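Local coordinates for protein short chain dehydrogenase/reductase (Acinetobacter baumannii, PDB 4IUY) that is a short-chain dehydrogenase/reductase with a Rossmann fold, probably an NAD(P)-dependent oxidoreductase, at residues 161-166 and 206-211. Residues are numbered along the deposited sequence; the frame is centred on the assembly and turned at random.
Sequences INITSI and IAPGYM
Ile163 and Ile206 lie side by side on one face of a parallel sheet, their side chains pointing the same way, with Ile163 CD1 4.1 Å from Ile206 CB. Toward the N-terminal end of the strands Ile161 meets Ile206: chi1 of -54° puts CG1 anti to the carbonyl carbon and leaves CG2 anti to the backbone N, where it lies 3.8 Å from Ile206 CD1. Toward the C-terminal end, Ile163 CG2 meets Pro208 CG at 3.9 Å, the two side chains nearly perpendicular. Across the backbone, Ile206 bonds both ways, its N to Asn162 O and its O from Thr164 N (2.7 Å), the parallel pattern that straddles Ile163. Past Ile163 the first chain leaves the strand, yet Ile166 N still hydrogen-bonds Pro208 O at 3.2 Å, from above the carbonyl plane. The methyl of Ala207 packs on the other face, 3.4 Å from Thr164 OG1, a hydroxyl hydrogen-bonded to Glu262. Strands 159-163 and 202-208 are joined through helix 176-196 in a beta-alpha-beta crossover of the Rossmann fold. Tyr178 and Lys182 of that helix fit the Tyr-x-x-x-Lys motif of short-chain dehydrogenases, so these strand ends probably lie beside the active site; Lys182 hydrogen-bonds Thr164 O. Helix 244-251 packs against Ile161 and Ile206 through Leu250, and strands 108-111 and 262-265 flank the pair.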
loop_
_atom_site.group_PDB
_atom_site.type_symbol
_atom_site.label_atom_id
_atom_site.label_comp_id
_atom_site.label_asym_id
_atom_site.label_seq_id
_atom_site.Cartn_x
_atom_site.Cartn_y
_atom_site.Cartn_z
ATOM N N ILE D 161 -18.925 -9.884 -0.050
ATOM C CA ILE D 161 -17.723 -10.082 -0.829
ATOM C C ILE D 161 -17.796 -9.187 -2.079
ATOM O O ILE D 161 -18.735 -9.313 -2.885
ATOM C CB ILE D 161 -17.569 -11.553 -1.270
ATOM C CG1 ILE D 161 -17.640 -12.507 -0.077
ATOM C CG2 ILE D 161 -16.299 -11.764 -2.075
ATOM C CD1 ILE D 161 -17.689 -13.983 -0.526
ATOM N N ASN D 162 -16.839 -8.267 -2.215
ATOM C CA ASN D 162 -16.737 -7.416 -3.398
ATOM C C ASN D 162 -15.739 -7.970 -4.379
ATOM O O ASN D 162 -14.579 -8.192 -4.048
ATOM C CB ASN D 162 -16.332 -5.974 -3.013
ATOM C CG ASN D 162 -17.432 -5.244 -2.220
ATOM O OD1 ASN D 162 -18.618 -5.405 -2.515
ATOM N ND2 ASN D 162 -17.043 -4.450 -1.218
ATOM N N ILE D 163 -16.174 -8.217 -5.600
ATOM C CA ILE D 163 -15.193 -8.593 -6.585
ATOM C C ILE D 163 -14.581 -7.323 -7.147
ATOM O O ILE D 163 -15.249 -6.534 -7.832
ATOM C CB ILE D 163 -15.765 -9.445 -7.708
ATOM C CG1 ILE D 163 -16.569 -10.606 -7.135
ATOM C CG2 ILE D 163 -14.623 -9.939 -8.583
ATOM C CD1 ILE D 163 -15.804 -11.444 -6.166
ATOM N N THR D 164 -13.313 -7.094 -6.820
ATOM C CA THR D 164 -12.636 -5.943 -7.397
ATOM C C THR D 164 -11.837 -6.382 -8.630
ATOM O O THR D 164 -12.421 -6.791 -9.623
ATOM C CB THR D 164 -11.783 -5.183 -6.334
ATOM O OG1 THR D 164 -10.743 -6.016 -5.794
ATOM C CG2 THR D 164 -12.710 -4.694 -5.212
ATOM N N SER D 165 -10.514 -6.312 -8.537
ATOM C CA SER D 165 -9.592 -6.522 -9.650
ATOM C C SER D 165 -8.210 -6.125 -9.145
ATOM O O SER D 165 -8.083 -5.249 -8.283
ATOM C CB SER D 165 -9.949 -5.600 -10.819
ATOM O OG SER D 165 -8.947 -5.615 -11.829
ATOM N N ILE D 166 -7.167 -6.731 -9.686
ATOM C CA ILE D 166 -5.822 -6.283 -9.337
ATOM C C ILE D 166 -5.601 -4.869 -9.839
ATOM O O ILE D 166 -4.695 -4.178 -9.402
ATOM C CB ILE D 166 -4.723 -7.221 -9.840
ATOM C CG1 ILE D 166 -4.774 -7.373 -11.355
ATOM C CG2 ILE D 166 -4.815 -8.576 -9.154
ATOM C CD1 ILE D 166 -3.540 -8.164 -11.908
ATOM N N ILE D 206 -12.257 -9.700 -3.236
ATOM C CA ILE D 206 -11.402 -10.562 -4.013
ATOM C C ILE D 206 -11.003 -9.834 -5.287
ATOM O O ILE D 206 -11.862 -9.274 -5.986
ATOM C CB ILE D 206 -12.117 -11.863 -4.376
ATOM C CG1 ILE D 206 -12.394 -12.643 -3.084
ATOM C CG2 ILE D 206 -11.246 -12.670 -5.360
ATOM C CD1 ILE D 206 -13.330 -13.828 -3.241
ATOM N N ALA D 207 -9.703 -9.836 -5.573
ATOM C CA ALA D 207 -9.144 -9.134 -6.719
ATOM C C ALA D 207 -8.544 -10.129 -7.712
ATOM O O ALA D 207 -7.402 -10.541 -7.575
ATOM C CB ALA D 207 -8.064 -8.132 -6.253
ATOM N N PRO D 208 -9.322 -10.526 -8.719
ATOM C CA PRO D 208 -8.796 -11.458 -9.715
ATOM C C PRO D 208 -7.795 -10.760 -10.626
ATOM O O PRO D 208 -7.947 -9.557 -10.851
ATOM C CB PRO D 208 -10.042 -11.828 -10.541
ATOM C CG PRO D 208 -11.204 -11.300 -9.768
ATOM C CD PRO D 208 -10.713 -10.138 -9.007
ATOM N N GLY D 209 -6.818 -11.502 -11.152
ATOM C CA GLY D 209 -6.007 -11.019 -12.265
ATOM C C GLY D 209 -6.766 -11.169 -13.573
ATOM O O GLY D 209 -7.981 -11.222 -13.565
ATOM N N TYR D 210 -6.064 -11.258 -14.698
ATOM C CA TYR D 210 -6.722 -11.433 -15.980
ATOM C C TYR D 210 -7.239 -12.844 -16.157
ATOM O O TYR D 210 -6.486 -13.816 -16.132
ATOM C CB TYR D 210 -5.800 -11.062 -17.136
ATOM C CG TYR D 210 -5.521 -9.582 -17.232
ATOM C CD1 TYR D 210 -6.356 -8.742 -17.964
ATOM C CD2 TYR D 210 -4.434 -9.017 -16.584
ATOM C CE1 TYR D 210 -6.094 -7.371 -18.053
ATOM C CE2 TYR D 210 -4.174 -7.654 -16.661
ATOM C CZ TYR D 210 -4.990 -6.844 -17.394
ATOM O OH TYR D 210 -4.702 -5.501 -17.447
HETATM N N MSE D 211 -8.545 -12.946 -16.336
HETATM C CA MSE D 211 -9.167 -14.249 -16.471
HETATM C C MSE D 211 -9.381 -14.594 -17.906
HETATM O O MSE D 211 -9.839 -13.766 -18.691
HETATM C CB MSE D 211 -10.477 -14.296 -15.718
HETATM C CG MSE D 211 -10.219 -14.156 -14.243
HETATM SE SE MSE D 211 -11.839 -13.997 -13.271
HETATM C CE MSE D 211 -12.384 -12.198 -13.753
#